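Deacetylase EF_0837 (Enterococcus faecalis, PDB 2ICS) is a zinc-dependent amidohydrolase-type esterase that removes the acetyl group from acetyl-(R)-mandelate, though only with very low efficiency in vitro. Local coordinates at residues Asp58-Cys63 with Leu209-Asn214; Thr271-Arg276 with Gly281-Leu286; Ala266-Thr271 with Ala312-Leu317; Phe251-Ala256 with Met290-Val295. One frame throughout, in Å; residues are numbered along the deposited sequence.

Contact 1 (Asp58-Cys63 with Leu209-Asn214). With ZN (zinc ion), chain B; ZN (zinc ion), chain C.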
loop_
_atom_site.group_PDB
_atom_site.type_symbol
_atom_site.label_atom_id
_atom_site.label_comp_id
_atom_site.label_asym_id
_atom_site.label_seq_id
_atom_site.Cartn_x
_atom_site.Cartn_y
_atom_site.Cartn_z
ATOM N N ASP A 58 -4.047 0.796 0.908
ATOM C CA ASP A 58 -3.161 0.114 -0.038
ATOM C C ASP A 58 -2.148 1.154 -0.511
ATOM O O ASP A 58 -2.466 1.958 -1.379
ATOM C CB ASP A 58 -3.968 -0.389 -1.235
ATOM C CG ASP A 58 -3.220 -1.423 -2.053
ATOM O OD1 ASP A 58 -1.971 -1.455 -1.988
ATOM O OD2 ASP A 58 -3.885 -2.199 -2.774
ATOM N N ASP A 59 -0.934 1.140 0.039
ATOM C CA ASP A 59 0.053 2.149 -0.344
ATOM C C ASP A 59 0.860 1.915 -1.622
ATOM O O ASP A 59 1.879 2.566 -1.841
ATOM C CB ASP A 59 1.003 2.466 0.829
ATOM C CG ASP A 59 1.962 1.334 1.142
ATOM O OD1 ASP A 59 2.116 0.418 0.305
ATOM O OD2 ASP A 59 2.574 1.379 2.230
ATOM N N HIS A 60 0.436 0.975 -2.455
ATOM C CA HIS A 60 1.116 0.782 -3.725
ATOM C C HIS A 60 0.046 0.396 -4.731
ATOM O O HIS A 60 -0.350 -0.764 -4.841
ATOM C CB HIS A 60 2.219 -0.279 -3.667
ATOM C CG HIS A 60 3.035 -0.343 -4.920
ATOM N ND1 HIS A 60 4.355 -0.730 -4.966
ATOM C CD2 HIS A 60 2.687 -0.077 -6.207
ATOM C CE1 HIS A 60 4.760 -0.690 -6.252
ATOM N NE2 HIS A 60 3.782 -0.299 -7.044
ATOM N N VAL A 61 -0.396 1.399 -5.480
ATOM C CA VAL A 61 -1.461 1.226 -6.450
ATOM C C VAL A 61 -1.194 2.014 -7.738
ATOM O O VAL A 61 -0.317 2.870 -7.783
ATOM C CB VAL A 61 -2.777 1.712 -5.796
ATOM C CG1 VAL A 61 -3.744 2.210 -6.831
ATOM C CG2 VAL A 61 -3.371 0.596 -4.966
ATOM N N HIS A 62 -1.957 1.707 -8.782
ATOM C CA HIS A 62 -1.863 2.407 -10.054
ATOM C C HIS A 62 -3.301 2.647 -10.503
ATOM O O HIS A 62 -3.960 1.761 -11.055
ATOM C CB HIS A 62 -1.077 1.573 -11.057
ATOM C CG HIS A 62 0.379 1.481 -10.725
ATOM N ND1 HIS A 62 1.243 2.552 -10.775
ATOM C CD2 HIS A 62 1.104 0.446 -10.227
ATOM C CE1 HIS A 62 2.436 2.146 -10.308
ATOM N NE2 HIS A 62 2.404 0.874 -9.964
ATOM N N CYS A 63 -3.793 3.852 -10.228
ATOM C CA CYS A 63 -5.167 4.187 -10.552
ATOM C C CYS A 63 -5.428 5.483 -11.319
ATOM O O CYS A 63 -6.466 6.116 -11.117
ATOM C CB CYS A 63 -6.003 4.178 -9.269
ATOM S SG CYS A 63 -5.414 5.296 -7.993
ATOM N N LEU A 209 10.905 0.199 0.728
ATOM C CA LEU A 209 11.373 -0.753 -0.270
ATOM C C LEU A 209 10.170 -1.592 -0.692
ATOM O O LEU A 209 9.730 -2.454 0.067
ATOM C CB LEU A 209 12.434 -1.668 0.343
ATOM C CG LEU A 209 12.992 -2.771 -0.553
ATOM C CD1 LEU A 209 13.956 -2.134 -1.539
ATOM C CD2 LEU A 209 13.700 -3.840 0.278
ATOM N N THR A 210 9.625 -1.350 -1.883
ATOM C CA THR A 210 8.468 -2.126 -2.317
ATOM C C THR A 210 8.928 -3.338 -3.145
ATOM O O THR A 210 10.071 -3.378 -3.612
ATOM C CB THR A 210 7.448 -1.219 -3.079
ATOM O OG1 THR A 210 6.175 -1.876 -3.158
ATOM C CG2 THR A 210 7.950 -0.878 -4.467
ATOM N N HIS A 211 8.052 -4.332 -3.295
ATOM C CA HIS A 211 8.375 -5.575 -4.004
ATOM C C HIS A 211 9.408 -6.339 -3.171
ATOM O O HIS A 211 10.188 -7.137 -3.696
ATOM C CB HIS A 211 8.981 -5.304 -5.387
ATOM C CG HIS A 211 8.121 -4.469 -6.280
ATOM N ND1 HIS A 211 6.747 -4.551 -6.328
ATOM C CD2 HIS A 211 8.470 -3.560 -7.224
ATOM C CE1 HIS A 211 6.318 -3.713 -7.277
ATOM N NE2 HIS A 211 7.329 -3.089 -7.848
ATOM N N CYS A 212 9.400 -6.098 -1.865
ATOM C CA CYS A 212 10.370 -6.709 -0.961
ATOM C C CYS A 212 10.551 -8.226 -1.044
ATOM O O CYS A 212 11.662 -8.717 -0.855
ATOM C CB CYS A 212 10.067 -6.299 0.486
ATOM S SG CYS A 212 8.520 -6.937 1.187
ATOM N N PHE A 213 9.481 -8.973 -1.310
ATOM C CA PHE A 213 9.609 -10.421 -1.404
ATOM C C PHE A 213 9.516 -10.952 -2.829
ATOM O O PHE A 213 8.931 -12.010 -3.057
ATOM C CB PHE A 213 8.562 -11.126 -0.528
ATOM C CG PHE A 213 8.703 -10.848 0.952
ATOM C CD1 PHE A 213 9.945 -10.543 1.514
ATOM C CD2 PHE A 213 7.589 -10.902 1.787
ATOM C CE1 PHE A 213 10.074 -10.295 2.882
ATOM C CE2 PHE A 213 7.704 -10.656 3.155
ATOM C CZ PHE A 213 8.946 -10.352 3.706
ATOM N N ASN A 214 10.088 -10.233 -3.793
ATOM C CA ASN A 214 10.048 -10.710 -5.168
ATOM C C ASN A 214 11.021 -11.885 -5.280
ATOM O O ASN A 214 11.994 -11.966 -4.527
ATOM C CB ASN A 214 10.415 -9.595 -6.160
ATOM C CG ASN A 214 11.882 -9.209 -6.107
ATOM O OD1 ASN A 214 12.231 -8.089 -5.710
ATOM N ND2 ASN A 214 12.750 -10.125 -6.516
HETATM ZN ZN ZN B . 3.744 -0.429 -9.269
HETATM ZN ZN ZN C . 7.142 -1.585 -9.428
HETATM O O HOH W 1 4.952 -2.035 -9.383
#
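His-60 meets Thr-210 and His-211 across the interior of the barrel, and its imidazole is held from two directions. His-60 ND1 donates to Thr-210 OG1 over 2.8 Å, with the hydroxyl close to the ring plane and an N-H...O angle of 161°. His-60 NE2, on the other flank of CE1, binds the first zinc ion at 2.2 Å. With one nitrogen on metal and the other tied to a hydroxyl, the rotation of the ring is fixed. With CG anti to the backbone N (chi1 -172°), the ring reaches Thr-210. That hydroxyl also bonds to Asp-243, so a second shell positions the first.

His-211 NE2 binds the second zinc ion, and its CE1 comes within 3.6 Å of His-60 CE1, the rings meeting obliquely with planes at 41°. Its ND1 is bonded to Gly-245 O, while Thr-210 CG2 lies over one ring face. Water 1 bridges the metals, as does the carbamate of Lys-154; His-62 and Asp-272 also bind the first zinc, His-188 the second. This is the binuclear centre of the amidohydrolase TIM barrel, with its HxH pair. The contact joins the corner late in strand 51-61 to the region of strand 208-210, with strands 83-89 and 186-189 alongside.

Contact 2 (Thr271-Arg276 with Gly281-Leu286). With ZN (zinc ion), chain B.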
loop_
_atom_site.group_PDB
_atom_site.type_symbol
_atom_site.label_atom_id
_atom_site.label_comp_id
_atom_site.label_asym_id
_atom_site.label_seq_id
_atom_site.Cartn_x
_atom_site.Cartn_y
_atom_site.Cartn_z
ATOM N N THR A 271 -0.640 -4.155 -2.893
ATOM C CA THR A 271 -0.924 -4.951 -4.081
ATOM C C THR A 271 -0.197 -4.685 -5.390
ATOM O O THR A 271 -0.021 -5.613 -6.183
ATOM C CB THR A 271 -2.408 -4.841 -4.429
ATOM O OG1 THR A 271 -2.708 -3.469 -4.720
ATOM C CG2 THR A 271 -3.274 -5.311 -3.262
ATOM N N ASP A 272 0.217 -3.440 -5.617
ATOM C CA ASP A 272 0.818 -3.044 -6.893
ATOM C C ASP A 272 -0.181 -3.501 -7.953
ATOM O O ASP A 272 0.169 -4.080 -8.976
ATOM C CB ASP A 272 2.167 -3.693 -7.155
ATOM C CG ASP A 272 2.734 -3.294 -8.513
ATOM O OD1 ASP A 272 2.407 -2.186 -8.983
ATOM O OD2 ASP A 272 3.505 -4.068 -9.115
ATOM N N ILE A 273 -1.444 -3.225 -7.667
ATOM C CA ILE A 273 -2.555 -3.607 -8.519
ATOM C C ILE A 273 -2.856 -2.603 -9.633
ATOM O O ILE A 273 -2.629 -1.399 -9.495
ATOM C CB ILE A 273 -3.824 -3.763 -7.651
ATOM C CG1 ILE A 273 -4.954 -4.404 -8.445
ATOM C CG2 ILE A 273 -4.277 -2.384 -7.140
ATOM C CD1 ILE A 273 -6.169 -4.724 -7.579
ATOM N N TYR A 274 -3.347 -3.125 -10.748
ATOM C CA TYR A 274 -3.776 -2.307 -11.875
ATOM C C TYR A 274 -4.769 -3.219 -12.588
ATOM O O TYR A 274 -4.784 -4.428 -12.333
ATOM C CB TYR A 274 -2.595 -1.847 -12.748
ATOM C CG TYR A 274 -1.982 -2.845 -13.690
ATOM C CD1 TYR A 274 -2.206 -2.753 -15.064
ATOM C CD2 TYR A 274 -1.121 -3.833 -13.224
ATOM C CE1 TYR A 274 -1.579 -3.621 -15.951
ATOM C CE2 TYR A 274 -0.490 -4.706 -14.101
ATOM C CZ TYR A 274 -0.721 -4.596 -15.462
ATOM O OH TYR A 274 -0.092 -5.455 -16.333
ATOM N N ILE A 275 -5.609 -2.655 -13.448
ATOM C CA ILE A 275 -6.659 -3.436 -14.085
ATOM C C ILE A 275 -6.322 -4.849 -14.565
ATOM O O ILE A 275 -7.098 -5.775 -14.334
ATOM C CB ILE A 275 -7.329 -2.630 -15.233
ATOM C CG1 ILE A 275 -8.683 -3.259 -15.574
ATOM C CG2 ILE A 275 -6.431 -2.590 -16.466
ATOM C CD1 ILE A 275 -9.630 -2.326 -16.316
ATOM N N ARG A 276 -5.170 -5.030 -15.199
ATOM C CA ARG A 276 -4.797 -6.347 -15.708
ATOM C C ARG A 276 -4.568 -7.427 -14.656
ATOM O O ARG A 276 -5.121 -8.524 -14.776
ATOM C CB ARG A 276 -3.566 -6.238 -16.618
ATOM C CG ARG A 276 -3.813 -5.407 -17.875
ATOM C CD ARG A 276 -2.578 -5.323 -18.774
ATOM N NE ARG A 276 -2.176 -6.630 -19.291
ATOM C CZ ARG A 276 -1.194 -6.819 -20.169
ATOM N NH1 ARG A 276 -0.504 -5.783 -20.636
ATOM N NH2 ARG A 276 -0.901 -8.048 -20.583
ATOM N N GLY A 281 -5.777 -11.700 -12.306
ATOM C CA GLY A 281 -4.865 -12.228 -11.303
ATOM C C GLY A 281 -3.437 -11.931 -11.725
ATOM O O GLY A 281 -3.231 -11.348 -12.791
ATOM N N PRO A 282 -2.421 -12.335 -10.944
ATOM C CA PRO A 282 -2.449 -13.062 -9.670
ATOM C C PRO A 282 -2.890 -12.256 -8.437
ATOM O O PRO A 282 -3.209 -12.835 -7.397
ATOM C CB PRO A 282 -1.019 -13.567 -9.551
ATOM C CG PRO A 282 -0.239 -12.435 -10.126
ATOM C CD PRO A 282 -1.030 -12.100 -11.374
ATOM N N VAL A 283 -2.891 -10.932 -8.542
ATOM C CA VAL A 283 -3.330 -10.092 -7.427
ATOM C C VAL A 283 -4.720 -9.597 -7.775
ATOM O O VAL A 283 -4.883 -8.753 -8.648
ATOM C CB VAL A 283 -2.396 -8.875 -7.218
ATOM C CG1 VAL A 283 -1.843 -8.423 -8.529
ATOM C CG2 VAL A 283 -3.158 -7.727 -6.548
ATOM N N TYR A 284 -5.728 -10.110 -7.095
ATOM C CA TYR A 284 -7.091 -9.701 -7.408
ATOM C C TYR A 284 -7.560 -8.494 -6.610
ATOM O O TYR A 284 -8.339 -7.679 -7.104
ATOM C CB TYR A 284 -8.037 -10.875 -7.182
ATOM C CG TYR A 284 -7.755 -12.056 -8.085
ATOM C CD1 TYR A 284 -6.771 -12.992 -7.765
ATOM C CD2 TYR A 284 -8.476 -12.234 -9.269
ATOM C CE1 TYR A 284 -6.515 -14.087 -8.607
ATOM C CE2 TYR A 284 -8.230 -13.313 -10.111
ATOM C CZ TYR A 284 -7.253 -14.237 -9.780
ATOM O OH TYR A 284 -7.022 -15.301 -10.627
ATOM N N ASP A 285 -7.079 -8.393 -5.374
ATOM C CA ASP A 285 -7.429 -7.295 -4.486
ATOM C C ASP A 285 -6.559 -7.350 -3.224
ATOM O O ASP A 285 -5.729 -8.242 -3.076
ATOM C CB ASP A 285 -8.924 -7.362 -4.143
ATOM C CG ASP A 285 -9.361 -8.741 -3.680
ATOM O OD1 ASP A 285 -10.554 -9.063 -3.829
ATOM O OD2 ASP A 285 -8.525 -9.500 -3.159
ATOM N N LEU A 286 -6.737 -6.394 -2.319
ATOM C CA LEU A 286 -5.927 -6.369 -1.104
ATOM C C LEU A 286 -6.239 -7.573 -0.214
ATOM O O LEU A 286 -5.330 -8.226 0.290
ATOM C CB LEU A 286 -6.163 -5.064 -0.344
ATOM C CG LEU A 286 -5.260 -4.810 0.868
ATOM C CD1 LEU A 286 -3.808 -4.633 0.425
ATOM C CD2 LEU A 286 -5.750 -3.571 1.592
HETATM ZN ZN ZN B . 3.744 -0.429 -9.269
HETATM O O HOH W 1 4.952 -2.035 -9.383
#
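Thr-271 lays its CB and methyl against Val-283 and the start of helix 286-296. Here the chain leaves the metal centre of the TIM barrel, runs through the short helix 275-279 and folds back, so that two connecting segments pack on each other. CG2 of Thr-271 lies 3.6 Å from Leu-286 CA and 3.8 Å from Leu-286 CD1, while its CB sits 3.7 Å from Val-283 CG2. The torsion that puts OG1 between the backbone N and the carbonyl carbon (chi1 62°) directs CG2 to this apolar side; OG1 itself bonds to Asp-58 and accepts a weak bond from Ile-273 N.

Ile-273 approaches Val-283 CG2 with its CB, and its extended chain, with CG1 anti to the backbone N (chi1 -170°), packs the Ile-273 CD1 methyl against the backbone carbonyl of Tyr-284, 3.7 Å from Tyr-284 O. No hydrogen bond spans the two segments, so the contact rests on van der Waals packing of branched side chains on each other and on the backbone of the returning segment.

That segment begins at Gly-281, whose positive phi follows the short helix, and a cis peptide precedes Pro-282. Asp-285 is the N-cap of helix 286-296; its side chain caps a backbone N of the first turn, and OD2 also bonds to Thr-288 OG1. Between Thr-271 and Ile-273, Asp-272 directs its carboxylate to the zinc ion that His-60 and His-62 also bind; there OD1 of Asp-272 meets the metal at 2.2 Å.

Contact 3 (Ala266-Thr271 with Ala312-Leu317)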
loop_
_atom_site.group_PDB
_atom_site.type_symbol
_atom_site.label_atom_id
_atom_site.label_comp_id
_atom_site.label_asym_id
_atom_site.label_seq_id
_atom_site.Cartn_x
_atom_site.Cartn_y
_atom_site.Cartn_z
ATOM N N ALA A 266 7.186 -8.375 6.489
ATOM C CA ALA A 266 7.022 -7.119 5.775
ATOM C C ALA A 266 6.365 -6.118 6.728
ATOM O O ALA A 266 5.538 -6.490 7.564
ATOM C CB ALA A 266 6.153 -7.319 4.536
ATOM N N ALA A 267 6.737 -4.853 6.605
ATOM C CA ALA A 267 6.180 -3.809 7.453
ATOM C C ALA A 267 4.778 -3.442 6.986
ATOM O O ALA A 267 3.905 -3.109 7.793
ATOM C CB ALA A 267 7.079 -2.577 7.420
ATOM N N SER A 268 4.572 -3.491 5.674
ATOM C CA SER A 268 3.278 -3.161 5.100
ATOM C C SER A 268 2.947 -4.061 3.918
ATOM O O SER A 268 3.831 -4.498 3.170
ATOM C CB SER A 268 3.242 -1.687 4.665
ATOM O OG SER A 268 4.337 -1.361 3.823
ATOM N N ILE A 269 1.655 -4.326 3.767
ATOM C CA ILE A 269 1.144 -5.171 2.706
ATOM C C ILE A 269 0.426 -4.317 1.668
ATOM O O ILE A 269 -0.473 -3.545 1.999
ATOM C CB ILE A 269 0.179 -6.226 3.295
ATOM C CG1 ILE A 269 0.958 -7.162 4.222
ATOM C CG2 ILE A 269 -0.502 -7.023 2.186
ATOM C CD1 ILE A 269 0.075 -8.106 4.994
ATOM N N SER A 270 0.849 -4.445 0.415
ATOM C CA SER A 270 0.257 -3.694 -0.691
ATOM C C SER A 270 0.133 -4.602 -1.911
ATOM O O SER A 270 0.761 -5.660 -1.978
ATOM C CB SER A 270 1.098 -2.461 -1.026
ATOM O OG SER A 270 2.429 -2.824 -1.341
ATOM N N THR A 271 -0.640 -4.155 -2.893
ATOM C CA THR A 271 -0.924 -4.951 -4.081
ATOM C C THR A 271 -0.197 -4.685 -5.390
ATOM O O THR A 271 -0.021 -5.613 -6.183
ATOM C CB THR A 271 -2.408 -4.841 -4.429
ATOM O OG1 THR A 271 -2.708 -3.469 -4.720
ATOM C CG2 THR A 271 -3.274 -5.311 -3.262
ATOM N N ALA A 312 -0.201 4.014 6.944
ATOM C CA ALA A 312 -0.532 5.360 7.413
ATOM C C ALA A 312 0.737 6.045 7.918
ATOM O O ALA A 312 0.965 7.228 7.655
ATOM C CB ALA A 312 -1.581 5.289 8.530
ATOM N N GLU A 313 1.568 5.290 8.631
ATOM C CA GLU A 313 2.829 5.817 9.147
ATOM C C GLU A 313 3.898 5.969 8.060
ATOM O O GLU A 313 4.658 6.934 8.067
ATOM C CB GLU A 313 3.372 4.915 10.252
ATOM C CG GLU A 313 2.764 5.166 11.618
ATOM C CD GLU A 313 3.255 4.173 12.655
ATOM O OE1 GLU A 313 4.398 3.688 12.518
ATOM O OE2 GLU A 313 2.506 3.887 13.614
ATOM N N ASN A 314 3.963 5.019 7.133
ATOM C CA ASN A 314 4.959 5.088 6.066
ATOM C C ASN A 314 4.881 6.406 5.303
ATOM O O ASN A 314 5.908 6.974 4.931
ATOM C CB ASN A 314 4.777 3.954 5.050
ATOM C CG ASN A 314 5.043 2.583 5.636
ATOM O OD1 ASN A 314 5.640 2.452 6.709
ATOM N ND2 ASN A 314 4.614 1.544 4.914
ATOM N N PHE A 315 3.661 6.885 5.075
ATOM C CA PHE A 315 3.459 8.109 4.316
ATOM C C PHE A 315 2.839 9.280 5.059
ATOM O O PHE A 315 2.253 10.178 4.459
ATOM C CB PHE A 315 2.662 7.772 3.057
ATOM C CG PHE A 315 3.401 6.853 2.135
ATOM C CD1 PHE A 315 4.424 7.339 1.331
ATOM C CD2 PHE A 315 3.141 5.488 2.141
ATOM C CE1 PHE A 315 5.186 6.478 0.549
ATOM C CE2 PHE A 315 3.899 4.616 1.362
ATOM C CZ PHE A 315 4.924 5.114 0.565
ATOM N N HIS A 316 2.977 9.260 6.375
ATOM C CA HIS A 316 2.483 10.339 7.206
ATOM C C HIS A 316 1.029 10.740 7.017
ATOM O O HIS A 316 0.707 11.927 6.951
ATOM C CB HIS A 316 3.405 11.549 7.026
ATOM C CG HIS A 316 4.831 11.256 7.376
ATOM N ND1 HIS A 316 5.879 11.517 6.520
ATOM C CD2 HIS A 316 5.378 10.680 8.473
ATOM C CE1 HIS A 316 7.008 11.110 7.072
ATOM N NE2 HIS A 316 6.732 10.598 8.258
ATOM N N LEU A 317 0.148 9.748 6.912
ATOM C CA LEU A 317 -1.274 10.029 6.810
ATOM C C LEU A 317 -1.691 10.117 8.283
ATOM O O LEU A 317 -2.280 9.189 8.844
ATOM C CB LEU A 317 -2.016 8.891 6.095
ATOM C CG LEU A 317 -1.671 8.639 4.622
ATOM C CD1 LEU A 317 -1.760 9.937 3.822
ATOM C CD2 LEU A 317 -0.277 8.080 4.525
#
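Ser-268 and Asn-314 touch through a hydroxyl and an amide. ND2 of Asn-314 donates to Ser-268 OG over 3.1 Å, but the N-H...O angle of 122° makes the bond weak. The same Asn-314 ND2 lies 3.5 Å from Ser-268 CB, which places it close against the whole CH2-OH group. The serine turns OG between its backbone N and carbonyl carbon (chi1 52°), and in that position the hydroxyl also reaches its stronger partner, Asp-243 OD1. Asn-314 ND2 has a second weak bond to Asp-59 OD2. The amide thus lies between segment 266-271 and the bend of strand 51-61, its ND2 divided between two weak bonds.

In the TIM barrel, segment 266-271 runs beside strand 241-243 and on toward the metal-binding Asp-272; its backbone bonds from Ala-267 and Ser-268 to Phe-242, and from Ser-268 to Ile-244, set the serine in place. Asn-314 is carried by the last turn of helix 309-314. That helix finishes in a Schellman motif, with Leu-317 N bonded to Ala-312 O at 2.8 Å and a weaker bond, 3.3 Å, from His-316 N to Glu-313 O. His-316, with its positive phi, is the C-prime residue, and the side chains of Phe-315 and His-316 rest on Pro-184.

Contact 4 (Phe251-Ala256 with Met290-Val295)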
loop_
_atom_site.group_PDB
_atom_site.type_symbol
_atom_site.label_atom_id
_atom_site.label_comp_id
_atom_site.label_asym_id
_atom_site.label_seq_id
_atom_site.Cartn_x
_atom_site.Cartn_y
_atom_site.Cartn_z
ATOM N N PHE A 251 5.893 -10.844 -6.106
ATOM C CA PHE A 251 5.683 -11.560 -4.847
ATOM C C PHE A 251 5.876 -13.063 -5.003
ATOM O O PHE A 251 5.192 -13.712 -5.788
ATOM C CB PHE A 251 4.291 -11.299 -4.273
ATOM C CG PHE A 251 4.017 -12.070 -3.011
ATOM C CD1 PHE A 251 4.647 -11.724 -1.821
ATOM C CD2 PHE A 251 3.181 -13.186 -3.025
ATOM C CE1 PHE A 251 4.456 -12.479 -0.659
ATOM C CE2 PHE A 251 2.982 -13.951 -1.871
ATOM C CZ PHE A 251 3.623 -13.595 -0.684
ATOM N N ASN A 252 6.795 -13.610 -4.219
ATOM C CA ASN A 252 7.117 -15.027 -4.266
ATOM C C ASN A 252 6.886 -15.659 -2.886
ATOM O O ASN A 252 7.468 -15.222 -1.891
ATOM C CB ASN A 252 8.578 -15.173 -4.729
ATOM C CG ASN A 252 9.034 -16.622 -4.838
ATOM O OD1 ASN A 252 9.256 -17.295 -3.829
ATOM N ND2 ASN A 252 9.186 -17.102 -6.070
ATOM N N PHE A 253 6.012 -16.666 -2.832
ATOM C CA PHE A 253 5.693 -17.364 -1.579
ATOM C C PHE A 253 6.935 -17.902 -0.876
ATOM O O PHE A 253 7.106 -17.718 0.333
ATOM C CB PHE A 253 4.746 -18.547 -1.830
ATOM C CG PHE A 253 3.280 -18.176 -1.875
ATOM C CD1 PHE A 253 2.654 -17.617 -0.769
ATOM C CD2 PHE A 253 2.518 -18.454 -3.001
ATOM C CE1 PHE A 253 1.289 -17.347 -0.781
ATOM C CE2 PHE A 253 1.150 -18.188 -3.024
ATOM C CZ PHE A 253 0.536 -17.635 -1.911
ATOM N N HIS A 254 7.800 -18.571 -1.630
ATOM C CA HIS A 254 8.998 -19.143 -1.037
ATOM C C HIS A 254 9.843 -18.088 -0.329
ATOM O O HIS A 254 10.356 -18.320 0.769
ATOM C CB HIS A 254 9.841 -19.847 -2.097
ATOM C CG HIS A 254 11.044 -20.535 -1.535
ATOM N ND1 HIS A 254 10.949 -21.591 -0.654
ATOM C CD2 HIS A 254 12.366 -20.276 -1.673
ATOM C CE1 HIS A 254 12.162 -21.950 -0.270
ATOM N NE2 HIS A 254 13.039 -21.167 -0.874
ATOM N N VAL A 255 9.975 -16.924 -0.955
ATOM C CA VAL A 255 10.765 -15.849 -0.375
ATOM C C VAL A 255 10.157 -15.343 0.937
ATOM O O VAL A 255 10.866 -15.158 1.931
ATOM C CB VAL A 255 10.908 -14.682 -1.373
ATOM C CG1 VAL A 255 11.662 -13.529 -0.731
ATOM C CG2 VAL A 255 11.646 -15.166 -2.624
ATOM N N ALA A 256 8.844 -15.126 0.929
ATOM C CA ALA A 256 8.126 -14.648 2.110
ATOM C C ALA A 256 8.186 -15.672 3.235
ATOM O O ALA A 256 8.338 -15.315 4.409
ATOM C CB ALA A 256 6.659 -14.351 1.752
HETATM N N MSE A 290 -3.737 -10.141 1.489
HETATM C CA MSE A 290 -3.707 -10.341 2.931
HETATM C C MSE A 290 -3.819 -11.838 3.266
HETATM O O MSE A 290 -3.161 -12.327 4.185
HETATM C CB MSE A 290 -4.854 -9.562 3.581
HETATM C CG MSE A 290 -4.722 -8.043 3.426
HETATM SE SE MSE A 290 -6.370 -7.088 3.811
HETATM C CE MSE A 290 -6.459 -7.406 5.712
ATOM N N GLU A 291 -4.650 -12.557 2.511
ATOM C CA GLU A 291 -4.831 -13.986 2.725
ATOM C C GLU A 291 -3.553 -14.738 2.361
ATOM O O GLU A 291 -3.307 -15.835 2.860
ATOM C CB GLU A 291 -6.001 -14.510 1.884
ATOM C CG GLU A 291 -7.319 -13.806 2.167
ATOM C CD GLU A 291 -8.384 -14.139 1.148
ATOM O OE1 GLU A 291 -8.019 -14.437 -0.008
ATOM O OE2 GLU A 291 -9.583 -14.087 1.499
ATOM N N LYS A 292 -2.738 -14.150 1.487
ATOM C CA LYS A 292 -1.485 -14.796 1.102
ATOM C C LYS A 292 -0.476 -14.732 2.246
ATOM O O LYS A 292 0.239 -15.694 2.508
ATOM C CB LYS A 292 -0.912 -14.150 -0.161
ATOM C CG LYS A 292 -1.729 -14.465 -1.412
ATOM C CD LYS A 292 -1.153 -13.818 -2.669
ATOM C CE LYS A 292 -2.034 -14.131 -3.875
ATOM N NZ LYS A 292 -1.663 -13.354 -5.086
ATOM N N LEU A 293 -0.412 -13.602 2.941
ATOM C CA LEU A 293 0.515 -13.511 4.063
ATOM C C LEU A 293 -0.032 -14.286 5.250
ATOM O O LEU A 293 0.707 -14.649 6.164
ATOM C CB LEU A 293 0.767 -12.052 4.422
ATOM C CG LEU A 293 1.726 -11.558 3.335
ATOM C CD1 LEU A 293 1.258 -10.250 2.755
ATOM C CD2 LEU A 293 3.128 -11.475 3.914
ATOM N N ARG A 294 -1.332 -14.553 5.228
ATOM C CA ARG A 294 -1.946 -15.320 6.297
ATOM C C ARG A 294 -1.490 -16.758 6.116
ATOM O O ARG A 294 -1.081 -17.412 7.072
ATOM C CB ARG A 294 -3.473 -15.239 6.217
ATOM C CG ARG A 294 -4.196 -16.201 7.161
ATOM C CD ARG A 294 -3.676 -16.085 8.582
ATOM N NE ARG A 294 -4.348 -17.002 9.497
ATOM C CZ ARG A 294 -3.754 -17.589 10.533
ATOM N NH1 ARG A 294 -2.468 -17.360 10.786
ATOM N NH2 ARG A 294 -4.444 -18.403 11.321
ATOM N N VAL A 295 -1.539 -17.237 4.877
ATOM C CA VAL A 295 -1.136 -18.605 4.575
ATOM C C VAL A 295 0.374 -18.759 4.763
ATOM O O VAL A 295 0.858 -19.845 5.079
ATOM C CB VAL A 295 -1.534 -19.005 3.126
ATOM C CG1 VAL A 295 -0.601 -18.353 2.118
ATOM C CG2 VAL A 295 -1.508 -20.515 2.982
#
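Phe-251 brings CE2 to 4.2 Å from Lys-292 CD, the aliphatic chain approaching the ring obliquely. Next comes Asn-252, the N-cap of helix 253-261: Asn-252 OD1 accepts from Val-255 N over 3.0 Å, in the carbonyl plane and on a lone pair, which fixes the start of the helix.

Phe-253 makes the broadest contribution. Its CG stands anti to the carbonyl carbon (chi1 -85°), and the ring reaches helix 286-296 at Lys-292. CZ of Phe-253 touches Lys-292 CG at 3.9 Å, and Lys-292 O lies at the ring edge, 3.8 Å from Phe-253 CE1. One face of the same ring receives Phe-251 CE2, 3.8 Å above its plane and offset toward the rim, so the two phenylalanines brace each other beside the lysine. Beyond CG, Lys-292 is fully extended; its methylenes serve the apolar contact while the buried NZ is bonded to two carbonyl oxygens, Pro-282 O and Thr-344 O.

Strands 331-344 and 350-364 adjoin the same patch through Leu-343 and Arg-351. The arrangement is the packing of the start of helix 253-261, and of the loop before it, on helix 286-296, on the outside of a TIM barrel, between helices that follow its later strands.

In the fold
Contact 1 holds ligands of both zinc ions and contact 2 one of the first; contacts 3 and 4 supply none. Contacts 1 and 2 share the first zinc ion and its bridging water, their centres about 11 Å apart; His-60 O is also 2.8 Å from Asp-272 N, so backbone and metal both join them. Contact 3 lies about 9 Å from contact 1, centre to centre, and shares Thr-271 with contact 2. Phe-213 O, 2.9 Å from Asn-252 N, ties contact 1 to contact 4. Contact 4 is peripheral: the side chain of Phe-251 is about 11 Å from the bound adenine, whereas that of His-211 in contact 1 is about 4 Å away. Contacts 3 and 4 meet where Ile-269 packs on Leu-293.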